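Local atomic coordinates of erythrocyte membrane protein 1 (Plasmodium falciparum, PDB entry 2XU0), a protein that probably binds host-cell surface receptors as a parasite adhesin, here through its N-terminal NTS-DBL1 domain, which is involved in rosetting. Residues G351-Q356 / F365-C370; N358-Q363 / P471-T476; K336-E341 / P371-Q376; D332-E337 / S462-C467. The protein carries 10 engineered substitutions. All coordinates share one frame; numbering follows the deposited sequence.

Interaction 1. Residues G351-Q356 / F365-C370; sequences GHDCTQ and FVDLDC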
loop_
_atom_site.group_PDB
_atom_site.type_symbol
_atom_site.label_atom_id
_atom_site.label_comp_id
_atom_site.label_asym_id
_atom_site.label_seq_id
_atom_site.Cartn_x
_atom_site.Cartn_y
_atom_site.Cartn_z
ATOM N N GLY A 351 14.315 -4.851 32.488
ATOM C CA GLY A 351 13.433 -4.513 33.600
ATOM C C GLY A 351 14.144 -3.908 34.804
ATOM O O GLY A 351 13.585 -3.885 35.908
ATOM N N HIS A 352 15.385 -3.411 34.611
ATOM C CA HIS A 352 16.144 -2.773 35.693
ATOM C C HIS A 352 15.701 -1.331 35.860
ATOM O O HIS A 352 15.371 -0.660 34.870
ATOM C CB HIS A 352 17.659 -2.780 35.414
ATOM C CG HIS A 352 18.254 -4.132 35.180
ATOM N ND1 HIS A 352 19.519 -4.270 34.644
ATOM C CD2 HIS A 352 17.744 -5.367 35.424
ATOM C CE1 HIS A 352 19.738 -5.573 34.572
ATOM N NE2 HIS A 352 18.696 -6.271 35.026
ATOM N N ASP A 353 15.708 -0.846 37.115
ATOM C CA ASP A 353 15.404 0.548 37.403
ATOM C C ASP A 353 16.761 1.252 37.370
ATOM O O ASP A 353 17.575 1.083 38.288
ATOM C CB ASP A 353 14.676 0.706 38.756
ATOM C CG ASP A 353 14.402 2.132 39.208
ATOM O OD1 ASP A 353 14.705 3.081 38.432
ATOM O OD2 ASP A 353 13.884 2.309 40.337
ATOM N N CYS A 354 17.014 2.013 36.289
ATOM C CA CYS A 354 18.284 2.708 36.066
ATOM C C CYS A 354 18.619 3.776 37.122
ATOM O O CYS A 354 19.802 4.082 37.326
ATOM C CB CYS A 354 18.367 3.246 34.635
ATOM S SG CYS A 354 18.129 1.977 33.352
ATOM N N THR A 355 17.588 4.260 37.854
ATOM C CA THR A 355 17.738 5.221 38.951
ATOM C C THR A 355 18.335 4.556 40.215
ATOM O O THR A 355 18.846 5.256 41.099
ATOM C CB THR A 355 16.428 6.005 39.232
ATOM O OG1 THR A 355 15.507 5.192 39.965
ATOM C CG2 THR A 355 15.769 6.553 37.964
ATOM N N GLN A 356 18.274 3.214 40.294
ATOM C CA GLN A 356 18.804 2.441 41.427
ATOM C C GLN A 356 19.724 1.284 40.984
ATOM O O GLN A 356 20.002 0.381 41.783
ATOM C CB GLN A 356 17.652 1.905 42.289
ATOM C CG GLN A 356 16.764 3.000 42.861
ATOM C CD GLN A 356 15.683 2.423 43.720
ATOM O OE1 GLN A 356 15.916 2.016 44.873
ATOM N NE2 GLN A 356 14.478 2.385 43.171
ATOM N N PHE A 365 18.954 -3.383 40.461
ATOM C CA PHE A 365 17.718 -3.170 41.199
ATOM C C PHE A 365 16.528 -3.176 40.266
ATOM O O PHE A 365 16.402 -2.324 39.376
ATOM C CB PHE A 365 17.733 -1.937 42.101
ATOM C CG PHE A 365 16.509 -1.862 42.987
ATOM C CD1 PHE A 365 16.414 -2.640 44.136
ATOM C CD2 PHE A 365 15.439 -1.039 42.656
ATOM C CE1 PHE A 365 15.283 -2.571 44.952
ATOM C CE2 PHE A 365 14.309 -0.976 43.469
ATOM C CZ PHE A 365 14.239 -1.738 44.615
ATOM N N VAL A 366 15.653 -4.160 40.477
ATOM C CA VAL A 366 14.432 -4.336 39.705
ATOM C C VAL A 366 13.290 -3.892 40.609
ATOM O O VAL A 366 12.990 -4.580 41.581
ATOM C CB VAL A 366 14.260 -5.811 39.209
ATOM C CG1 VAL A 366 12.943 -6.011 38.461
ATOM C CG2 VAL A 366 15.441 -6.257 38.351
ATOM N N ASP A 367 12.665 -2.740 40.303
ATOM C CA ASP A 367 11.494 -2.239 41.023
ATOM C C ASP A 367 10.251 -2.963 40.451
ATOM O O ASP A 367 10.388 -3.949 39.718
ATOM C CB ASP A 367 11.379 -0.692 40.908
ATOM C CG ASP A 367 11.008 -0.162 39.529
ATOM O OD1 ASP A 367 11.221 -0.890 38.539
ATOM O OD2 ASP A 367 10.455 0.964 39.450
ATOM N N LEU A 368 9.053 -2.484 40.764
ATOM C CA LEU A 368 7.852 -3.157 40.287
ATOM C C LEU A 368 7.282 -2.558 39.008
ATOM O O LEU A 368 6.540 -3.246 38.308
ATOM C CB LEU A 368 6.798 -3.303 41.400
ATOM C CG LEU A 368 7.328 -3.970 42.688
ATOM C CD1 LEU A 368 6.696 -3.388 43.859
ATOM C CD2 LEU A 368 7.173 -5.486 42.679
ATOM N N ASP A 369 7.675 -1.312 38.669
ATOM C CA ASP A 369 7.229 -0.674 37.431
ATOM C C ASP A 369 8.049 -1.131 36.206
ATOM O O ASP A 369 7.466 -1.432 35.165
ATOM C CB ASP A 369 7.225 0.859 37.562
ATOM C CG ASP A 369 6.233 1.415 38.574
ATOM O OD1 ASP A 369 5.402 0.629 39.093
ATOM O OD2 ASP A 369 6.285 2.636 38.847
ATOM N N CYS A 370 9.395 -1.199 36.337
ATOM C CA CYS A 370 10.300 -1.574 35.241
ATOM C C CYS A 370 10.134 -2.944 34.580
ATOM O O CYS A 370 10.297 -2.988 33.359
ATOM C CB CYS A 370 11.749 -1.219 35.533
ATOM S SG CYS A 370 12.013 0.555 35.780
#

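Interaction 2. Residues N358-Q363 / P471-T476; sequences NLAHNQ and PLYGVT. Engineered in segment 358-363: A360 (natural residue Ser).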
loop_
_atom_site.group_PDB
_atom_site.type_symbol
_atom_site.label_atom_id
_atom_site.label_comp_id
_atom_site.label_asym_id
_atom_site.label_seq_id
_atom_site.Cartn_x
_atom_site.Cartn_y
_atom_site.Cartn_z
ATOM N N ASN A 358 23.468 0.045 39.011
ATOM C CA ASN A 358 24.848 0.356 38.669
ATOM C C ASN A 358 25.495 -0.923 38.137
ATOM O O ASN A 358 25.952 -1.762 38.920
ATOM C CB ASN A 358 25.602 0.918 39.875
ATOM C CG ASN A 358 26.816 1.725 39.498
ATOM O OD1 ASN A 358 27.769 1.222 38.887
ATOM N ND2 ASN A 358 26.807 2.999 39.865
ATOM N N LEU A 359 25.484 -1.084 36.795
ATOM C CA LEU A 359 26.037 -2.259 36.115
ATOM C C LEU A 359 27.562 -2.411 36.285
ATOM O O LEU A 359 28.065 -3.541 36.307
ATOM C CB LEU A 359 25.608 -2.315 34.633
ATOM C CG LEU A 359 24.098 -2.305 34.338
ATOM C CD1 LEU A 359 23.837 -2.166 32.864
ATOM C CD2 LEU A 359 23.425 -3.555 34.835
ATOM N N ALA A 360 28.275 -1.277 36.463
ATOM C CA ALA A 360 29.724 -1.198 36.679
ATOM C C ALA A 360 30.165 -1.867 37.985
ATOM O O ALA A 360 31.287 -2.364 38.063
ATOM C CB ALA A 360 30.163 0.255 36.673
ATOM N N HIS A 361 29.299 -1.843 39.013
ATOM C CA HIS A 361 29.546 -2.440 40.328
ATOM C C HIS A 361 28.753 -3.743 40.488
ATOM O O HIS A 361 28.806 -4.372 41.551
ATOM C CB HIS A 361 29.168 -1.446 41.452
ATOM C CG HIS A 361 29.924 -0.150 41.424
ATOM N ND1 HIS A 361 31.289 -0.107 41.167
ATOM C CD2 HIS A 361 29.484 1.108 41.658
ATOM C CE1 HIS A 361 31.623 1.173 41.224
ATOM N NE2 HIS A 361 30.574 1.943 41.520
ATOM N N ASN A 362 28.033 -4.146 39.419
ATOM C CA ASN A 362 27.142 -5.306 39.353
ATOM C C ASN A 362 25.978 -5.206 40.367
ATOM O O ASN A 362 25.520 -6.215 40.915
ATOM C CB ASN A 362 27.905 -6.649 39.403
ATOM C CG ASN A 362 27.086 -7.850 38.956
ATOM O OD1 ASN A 362 26.414 -7.841 37.909
ATOM N ND2 ASN A 362 27.109 -8.908 39.760
ATOM N N GLN A 363 25.495 -3.970 40.600
ATOM C CA GLN A 363 24.369 -3.706 41.498
ATOM C C GLN A 363 23.085 -3.521 40.667
ATOM O O GLN A 363 22.862 -2.466 40.061
ATOM C CB GLN A 363 24.654 -2.504 42.417
ATOM C CG GLN A 363 23.761 -2.458 43.660
ATOM C CD GLN A 363 22.412 -1.822 43.399
ATOM O OE1 GLN A 363 22.316 -0.669 42.966
ATOM N NE2 GLN A 363 21.340 -2.562 43.666
ATOM N N PRO A 471 22.391 2.908 31.504
ATOM C CA PRO A 471 23.722 3.546 31.427
ATOM C C PRO A 471 24.568 3.030 32.607
ATOM O O PRO A 471 24.035 2.926 33.709
ATOM C CB PRO A 471 23.402 5.040 31.536
ATOM C CG PRO A 471 21.989 5.154 31.065
ATOM C CD PRO A 471 21.323 3.921 31.613
ATOM N N LEU A 472 25.809 2.562 32.333
ATOM C CA LEU A 472 26.763 1.903 33.255
ATOM C C LEU A 472 26.789 2.277 34.735
ATOM O O LEU A 472 26.930 1.383 35.576
ATOM C CB LEU A 472 28.214 1.922 32.706
ATOM C CG LEU A 472 28.509 1.112 31.441
ATOM C CD1 LEU A 472 29.894 1.425 30.933
ATOM C CD2 LEU A 472 28.385 -0.396 31.693
ATOM N N TYR A 473 26.746 3.585 35.046
ATOM C CA TYR A 473 26.836 4.103 36.426
ATOM C C TYR A 473 25.483 4.565 36.997
ATOM O O TYR A 473 25.439 5.183 38.069
ATOM C CB TYR A 473 27.899 5.227 36.493
ATOM C CG TYR A 473 29.140 4.904 35.687
ATOM C CD1 TYR A 473 29.411 5.567 34.492
ATOM C CD2 TYR A 473 29.978 3.852 36.054
ATOM C CE1 TYR A 473 30.522 5.231 33.714
ATOM C CE2 TYR A 473 31.081 3.500 35.279
ATOM C CZ TYR A 473 31.354 4.194 34.114
ATOM O OH TYR A 473 32.444 3.826 33.362
ATOM N N GLY A 474 24.404 4.229 36.286
ATOM C CA GLY A 474 23.039 4.591 36.643
ATOM C C GLY A 474 22.624 5.974 36.186
ATOM O O GLY A 474 23.382 6.669 35.497
ATOM N N VAL A 475 21.388 6.365 36.543
ATOM C CA VAL A 475 20.818 7.677 36.211
ATOM C C VAL A 475 20.277 8.393 37.453
ATOM O O VAL A 475 19.806 7.744 38.386
ATOM C CB VAL A 475 19.790 7.697 35.031
ATOM C CG1 VAL A 475 20.377 7.127 33.743
ATOM C CG2 VAL A 475 18.483 6.998 35.388
ATOM N N THR A 476 20.363 9.731 37.458
ATOM C CA THR A 476 19.834 10.587 38.513
ATOM C C THR A 476 18.806 11.499 37.884
ATOM O O THR A 476 19.102 12.240 36.940
ATOM C CB THR A 476 20.944 11.326 39.289
ATOM O OG1 THR A 476 21.784 10.356 39.910
ATOM C CG2 THR A 476 20.388 12.254 40.367
#

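Interaction 3. Residues K336-E341 / P371-Q376; sequences KECRDE and PRCQDQ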
loop_
_atom_site.group_PDB
_atom_site.type_symbol
_atom_site.label_atom_id
_atom_site.label_comp_id
_atom_site.label_asym_id
_atom_site.label_seq_id
_atom_site.Cartn_x
_atom_site.Cartn_y
_atom_site.Cartn_z
ATOM N N LYS A 336 6.174 5.014 26.976
ATOM C CA LYS A 336 5.332 5.174 28.175
ATOM C C LYS A 336 5.573 4.136 29.281
ATOM O O LYS A 336 5.378 4.451 30.450
ATOM C CB LYS A 336 3.842 5.396 27.855
ATOM C CG LYS A 336 3.041 4.145 27.514
ATOM C CD LYS A 336 1.543 4.446 27.378
ATOM C CE LYS A 336 0.769 4.346 28.676
ATOM N NZ LYS A 336 -0.677 4.626 28.470
ATOM N N GLU A 337 6.061 2.934 28.917
ATOM C CA GLU A 337 6.390 1.873 29.864
ATOM C C GLU A 337 7.873 1.887 30.289
ATOM O O GLU A 337 8.217 1.187 31.241
ATOM C CB GLU A 337 6.044 0.485 29.273
ATOM C CG GLU A 337 4.602 0.330 28.802
ATOM C CD GLU A 337 3.524 0.651 29.822
ATOM O OE1 GLU A 337 3.582 0.104 30.948
ATOM O OE2 GLU A 337 2.616 1.446 29.486
ATOM N N CYS A 338 8.746 2.640 29.575
ATOM C CA CYS A 338 10.194 2.641 29.823
ATOM C C CYS A 338 10.802 3.926 30.330
ATOM O O CYS A 338 11.771 3.872 31.090
ATOM C CB CYS A 338 10.946 2.143 28.590
ATOM S SG CYS A 338 10.554 0.440 28.127
ATOM N N ARG A 339 10.353 5.062 29.788
ATOM C CA ARG A 339 10.936 6.359 30.095
ATOM C C ARG A 339 9.865 7.416 30.269
ATOM O O ARG A 339 9.052 7.655 29.368
ATOM C CB ARG A 339 11.925 6.780 28.985
ATOM C CG ARG A 339 13.143 7.573 29.476
ATOM C CD ARG A 339 14.417 6.788 29.234
ATOM N NE ARG A 339 15.237 7.357 28.160
ATOM C CZ ARG A 339 16.151 6.675 27.472
ATOM N NH1 ARG A 339 16.354 5.386 27.717
ATOM N NH2 ARG A 339 16.856 7.274 26.518
ATOM N N ASP A 340 9.879 8.037 31.451
ATOM C CA ASP A 340 9.049 9.173 31.854
ATOM C C ASP A 340 9.936 9.961 32.839
ATOM O O ASP A 340 9.895 9.715 34.053
ATOM C CB ASP A 340 7.705 8.719 32.480
ATOM C CG ASP A 340 6.642 9.810 32.575
ATOM O OD1 ASP A 340 7.013 10.992 32.789
ATOM O OD2 ASP A 340 5.440 9.479 32.458
ATOM N N GLU A 341 10.822 10.819 32.286
ATOM C CA GLU A 341 11.790 11.606 33.062
ATOM C C GLU A 341 11.158 12.492 34.146
ATOM O O GLU A 341 11.665 12.525 35.270
ATOM C CB GLU A 341 12.743 12.394 32.156
ATOM C CG GLU A 341 13.713 11.517 31.373
ATOM C CD GLU A 341 14.930 12.202 30.772
ATOM O OE1 GLU A 341 14.913 13.446 30.607
ATOM O OE2 GLU A 341 15.902 11.482 30.448
ATOM N N PRO A 371 9.667 -4.031 35.268
ATOM C CA PRO A 371 9.354 -5.276 34.532
ATOM C C PRO A 371 8.392 -5.040 33.358
ATOM O O PRO A 371 8.525 -5.736 32.367
ATOM C CB PRO A 371 8.741 -6.185 35.608
ATOM C CG PRO A 371 9.358 -5.701 36.889
ATOM C CD PRO A 371 9.410 -4.202 36.716
ATOM N N ARG A 372 7.487 -4.031 33.431
ATOM C CA ARG A 372 6.568 -3.668 32.338
ATOM C C ARG A 372 7.324 -3.129 31.091
ATOM O O ARG A 372 6.828 -3.280 29.970
ATOM C CB ARG A 372 5.532 -2.625 32.782
ATOM C CG ARG A 372 4.606 -3.075 33.903
ATOM C CD ARG A 372 3.331 -2.243 33.972
ATOM N NE ARG A 372 3.571 -0.824 34.264
ATOM C CZ ARG A 372 3.693 -0.310 35.485
ATOM N NH1 ARG A 372 3.632 -1.095 36.554
ATOM N NH2 ARG A 372 3.887 0.992 35.645
ATOM N N CYS A 373 8.501 -2.471 31.296
ATOM C CA CYS A 373 9.365 -2.006 30.207
ATOM C C CYS A 373 9.887 -3.242 29.497
ATOM O O CYS A 373 9.795 -3.307 28.279
ATOM C CB CYS A 373 10.514 -1.132 30.701
ATOM S SG CYS A 373 11.693 -0.659 29.401
ATOM N N GLN A 374 10.372 -4.242 30.269
ATOM C CA GLN A 374 10.837 -5.532 29.755
ATOM C C GLN A 374 9.763 -6.191 28.856
ATOM O O GLN A 374 10.073 -6.543 27.722
ATOM C CB GLN A 374 11.273 -6.465 30.904
ATOM C CG GLN A 374 11.888 -7.781 30.430
ATOM C CD GLN A 374 12.335 -8.676 31.557
ATOM O OE1 GLN A 374 13.455 -9.171 31.552
ATOM N NE2 GLN A 374 11.466 -8.930 32.533
ATOM N N ASP A 375 8.508 -6.275 29.333
ATOM C CA ASP A 375 7.374 -6.861 28.603
ATOM C C ASP A 375 7.040 -6.116 27.291
ATOM O O ASP A 375 6.725 -6.764 26.287
ATOM C CB ASP A 375 6.128 -6.949 29.502
ATOM C CG ASP A 375 6.344 -7.646 30.841
ATOM O OD1 ASP A 375 7.210 -8.558 30.912
ATOM O OD2 ASP A 375 5.658 -7.276 31.818
ATOM N N GLN A 376 7.097 -4.764 27.306
ATOM C CA GLN A 376 6.823 -3.944 26.130
ATOM C C GLN A 376 7.969 -4.067 25.112
ATOM O O GLN A 376 7.724 -4.155 23.910
ATOM C CB GLN A 376 6.573 -2.484 26.537
ATOM C CG GLN A 376 5.609 -1.729 25.616
ATOM C CD GLN A 376 4.281 -2.427 25.416
ATOM O OE1 GLN A 376 4.003 -2.989 24.350
ATOM N NE2 GLN A 376 3.441 -2.411 26.438
#

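Interaction 4. Residues D332-E337 / S462-C467; sequences DKVKKE and SISEYC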
loop_
_atom_site.group_PDB
_atom_site.type_symbol
_atom_site.label_atom_id
_atom_site.label_comp_id
_atom_site.label_asym_id
_atom_site.label_seq_id
_atom_site.Cartn_x
_atom_site.Cartn_y
_atom_site.Cartn_z
ATOM N N ASP A 332 6.159 4.856 20.880
ATOM C CA ASP A 332 5.428 5.667 21.859
ATOM C C ASP A 332 4.887 4.834 23.018
ATOM O O ASP A 332 4.990 5.272 24.167
ATOM C CB ASP A 332 4.317 6.491 21.181
ATOM C CG ASP A 332 4.837 7.650 20.351
ATOM O OD1 ASP A 332 4.108 8.095 19.433
ATOM O OD2 ASP A 332 5.975 8.119 20.618
ATOM N N LYS A 333 4.377 3.615 22.726
ATOM C CA LYS A 333 3.875 2.695 23.748
ATOM C C LYS A 333 5.029 2.132 24.569
ATOM O O LYS A 333 4.887 1.931 25.782
ATOM C CB LYS A 333 3.032 1.569 23.122
ATOM C CG LYS A 333 1.725 1.295 23.854
ATOM C CD LYS A 333 1.899 0.351 25.049
ATOM C CE LYS A 333 0.624 0.140 25.835
ATOM N NZ LYS A 333 0.352 1.260 26.771
ATOM N N VAL A 334 6.183 1.895 23.919
ATOM C CA VAL A 334 7.391 1.417 24.605
ATOM C C VAL A 334 7.908 2.538 25.526
ATOM O O VAL A 334 8.214 2.280 26.698
ATOM C CB VAL A 334 8.472 0.921 23.607
ATOM C CG1 VAL A 334 9.842 0.807 24.267
ATOM C CG2 VAL A 334 8.055 -0.403 22.973
ATOM N N LYS A 335 7.926 3.780 25.014
ATOM C CA LYS A 335 8.370 4.925 25.787
ATOM C C LYS A 335 7.518 5.112 27.062
ATOM O O LYS A 335 8.101 5.293 28.130
ATOM C CB LYS A 335 8.425 6.216 24.941
ATOM C CG LYS A 335 9.243 7.308 25.621
ATOM C CD LYS A 335 9.245 8.636 24.897
ATOM C CE LYS A 335 10.169 9.584 25.634
ATOM N NZ LYS A 335 10.477 10.817 24.857
ATOM N N LYS A 336 6.174 5.014 26.976
ATOM C CA LYS A 336 5.332 5.174 28.175
ATOM C C LYS A 336 5.573 4.136 29.281
ATOM O O LYS A 336 5.378 4.451 30.450
ATOM C CB LYS A 336 3.842 5.396 27.855
ATOM C CG LYS A 336 3.041 4.145 27.514
ATOM C CD LYS A 336 1.543 4.446 27.378
ATOM C CE LYS A 336 0.769 4.346 28.676
ATOM N NZ LYS A 336 -0.677 4.626 28.470
ATOM N N GLU A 337 6.061 2.934 28.917
ATOM C CA GLU A 337 6.390 1.873 29.864
ATOM C C GLU A 337 7.873 1.887 30.289
ATOM O O GLU A 337 8.217 1.187 31.241
ATOM C CB GLU A 337 6.044 0.485 29.273
ATOM C CG GLU A 337 4.602 0.330 28.802
ATOM C CD GLU A 337 3.524 0.651 29.822
ATOM O OE1 GLU A 337 3.582 0.104 30.948
ATOM O OE2 GLU A 337 2.616 1.446 29.486
ATOM N N SER A 462 16.318 -2.141 14.673
ATOM C CA SER A 462 17.008 -2.354 15.948
ATOM C C SER A 462 16.007 -2.330 17.094
ATOM O O SER A 462 14.851 -1.970 16.898
ATOM C CB SER A 462 18.019 -1.229 16.166
ATOM O OG SER A 462 17.378 0.039 16.167
ATOM N N ILE A 463 16.484 -2.625 18.320
ATOM C CA ILE A 463 15.698 -2.508 19.548
ATOM C C ILE A 463 15.468 -1.000 19.753
ATOM O O ILE A 463 16.268 -0.182 19.260
ATOM C CB ILE A 463 16.435 -3.121 20.791
ATOM C CG1 ILE A 463 17.807 -2.437 21.051
ATOM C CG2 ILE A 463 16.542 -4.658 20.725
ATOM C CD1 ILE A 463 18.069 -2.111 22.491
ATOM N N SER A 464 14.385 -0.624 20.446
ATOM C CA SER A 464 14.117 0.789 20.744
ATOM C C SER A 464 15.218 1.306 21.679
ATOM O O SER A 464 15.725 0.543 22.506
ATOM C CB SER A 464 12.776 0.937 21.464
ATOM O OG SER A 464 12.632 2.261 21.958
ATOM N N GLU A 465 15.556 2.603 21.579
ATOM C CA GLU A 465 16.542 3.241 22.464
ATOM C C GLU A 465 16.114 3.141 23.943
ATOM O O GLU A 465 16.967 3.066 24.813
ATOM C CB GLU A 465 16.800 4.713 22.066
ATOM C CG GLU A 465 15.636 5.670 22.302
ATOM C CD GLU A 465 15.989 7.145 22.267
ATOM O OE1 GLU A 465 16.900 7.568 23.017
ATOM O OE2 GLU A 465 15.322 7.889 21.514
ATOM N N TYR A 466 14.797 3.126 24.203
ATOM C CA TYR A 466 14.194 3.023 25.539
ATOM C C TYR A 466 14.393 1.650 26.173
ATOM O O TYR A 466 14.191 1.501 27.372
ATOM C CB TYR A 466 12.706 3.425 25.494
ATOM C CG TYR A 466 12.509 4.792 24.878
ATOM C CD1 TYR A 466 13.073 5.928 25.459
ATOM C CD2 TYR A 466 11.843 4.943 23.664
ATOM C CE1 TYR A 466 12.969 7.181 24.855
ATOM C CE2 TYR A 466 11.718 6.194 23.058
ATOM C CZ TYR A 466 12.287 7.311 23.656
ATOM O OH TYR A 466 12.154 8.554 23.084
ATOM N N CYS A 467 14.820 0.667 25.372
ATOM C CA CYS A 467 15.043 -0.734 25.745
ATOM C C CYS A 467 16.497 -1.066 25.998
ATOM O O CYS A 467 16.784 -2.187 26.436
ATOM C CB CYS A 467 14.442 -1.664 24.692
ATOM S SG CYS A 467 12.669 -1.435 24.459
#

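Interaction 1. Residues G351-Q356 / F365-C370
D353 N gives its hydrogen to F365 O at 2.8 Å. The bond is nearly straight (171° at the hydrogen) and joins two loop segments that have no regular secondary structure. The tight, buried part, made by G351, D353 and C370, lies around it and toward G351. G351 O fits between C370 CB at 3.3 Å and V366 CG1 at 3.4 Å. The sulfur of C370 rests near D353 CA, and its disulfide to C347 ties this corner to the chain just after strand 345-346.

The other side lies nearer the surface, where Q356 is exposed. Here the Q356 chain runs alongside F365 and points the same way. Its amide plane is tilted 38° from the ring, with NE2 3.4 Å from F365 CE2 and OE1 over one face near the rim. D353 CB meets the same ring at its edge.

D353 swings CG anti to its own nitrogen (chi1 176°). OD1 takes T355 N, which makes an Asx turn, and T355 OG1 from the same face, while OD2 takes Q356 NE2. The OD2 atoms of D353 and D367 stand 3.8 Å apart. D367 OD1 accepts from C370 N. These N-H and hydroxyl donors probably offset the repulsion between two neighbouring carboxylates.

Interaction 2. Residues N358-Q363 / P471-T476
L472 O is approached by two successive backbone nitrogens. A360 N donates to it at 3.1 Å, with 157° at the hydrogen, and L359 N also lies 3.1 Å from the same oxygen. The A360 donor sits 19° off the carbonyl plane of L472. The oxygen is presented by a type I turn from P471 to G474, closed by G474 N bonding to P471 O.

N358 flanks this point. Its CG is anti to the backbone N (chi1 -158°), which carries the amide across toward Y473. OD1 is 3.4 Å from L472 O, a pair of acceptors, but it also receives a weak bond from H361 N. ND2 comes within 3.1 Å of Y473 O at an angle too poor for a bond. Y473 O has a donor in N486 ND2.

The apolar part is small. A360, an engineered residue, sets CB obliquely against the Y473 ring, 3.6 Å from CE2. The ring has L472 CB over the centre of one face. L359 CB and L472 CD2 only brush.

This surface contact joins the turn before strand 475-477 to the loop ahead of helix 371-407. Its one firm polar tie is between main-chain atoms, so it depends on backbone placement more than on side-chain chemistry.

Interaction 3. Residues K336-E341 / P371-Q376
C338 and C373 are joined by a disulfide, SG to SG at 2.0 Å. Its chi3 of 99° is right-handed and near the relaxed right angle. The two sulfurs meet because C373 sends SG anti to its backbone N (chi1 175°), whereas C338 keeps SG beside its own. Next to the bridge, E337 O lies 3.3 Å from C373 CB, so the last helical turn packs directly on the cysteine.

E337 is the main polar partner. Its chain is bent at chi2 and crosses R372 at about a right angle. OE1 lies in the guanidinium plane, at the edge, 3.4 Å from R372 NE. This salt bridge holds a weak hydrogen bond, and the carboxylate and guanidinium planes are 65° apart. On its other flank E337 CG rests against Q376, 3.8 Å from NE2, with the two side chains crossing at a slant.

A second shell probably helps to place these groups. K333 NZ forms a long, weak ion pair with E337 OE2. D369 OD1 does the same with R372 NH1. Q376 also lies on K333 and V334, one turn back along the first helix.

The contact pins the C-terminal end of helix 311-338 to the first turn of helix 371-407. Immediately after C338 the chain leaves helical geometry as strand 339-340, which pairs antiparallel with strand 345-346. A backbone hydrogen bond also links C338 with C347.

Interaction 4. Residues D332-E337 / S462-C467
One turn of helix 311-338 faces a short 3-10 segment, 465-467, and the two backbones come closest at K335 and Y466, whose CA atoms are 6.1 Å apart. Y466 is the centre of the contact, and K335 and V334 share the helix side about equally. The CG of K335 is anti to the backbone N (chi1 -164°) and the rest of the chain is extended, so the methylenes run over the Y466 ring toward its hydroxyl. CG sits 3.7 Å from the ring centroid of Y466 and only 12° off the normal, a CH-pi contact. At the far end K335 NZ gives a weak hydrogen bond to Y466 OH at 3.3 Å. The opposite face of the ring is covered by E465 CG, centred over it. The ring is thus held between two aliphatic chains. E465 OE2 is 6.6 Å from K335 NZ, which may add a mild attraction.

V334 fills the buried side. Its CG1 touches C467 SG at 3.6 Å and also meets S464 OG and Y466 CB. From helix 371-407, Y380 touches V334 too.

S464 shapes the turn that presents Y466. S464 OG accepts from Y466 N at 3.2 Å, an ST turn, and C467 N bonds to S464 O. C467 is linked by a disulfide to C377. The segment is therefore fastened to one helix by a covalent bond and packed on the other. A disulfide-held loop laid on helices 311-338 and 371-407 is consistent with the helical, disulfide-rich C-terminal subdomain of Duffy-binding-like domains.

In the fold
The four contacts form a chain at one end of the molecule, away from the magnesium and the bound proline. Interactions 3 and 4 share K336 and E337, and their centres are about 7 Å apart. They also meet through a long, weak salt bridge, R339 NH2 to E465 OE1 at 3.5 Å. Interaction 1 lies about 10 Å beyond interaction 3, centre to centre, and is nested within the loop that interaction 3 closes. Interaction 2 is a further 11 Å from interaction 1, where C354 O and V475 N, 2.9 Å apart, probably hydrogen-bond. The disulfides C347-C370, C354-C470 and C377-C467 reinforce the set. The proline pocket, with L396 and M400, uses helix 371-407 farther along.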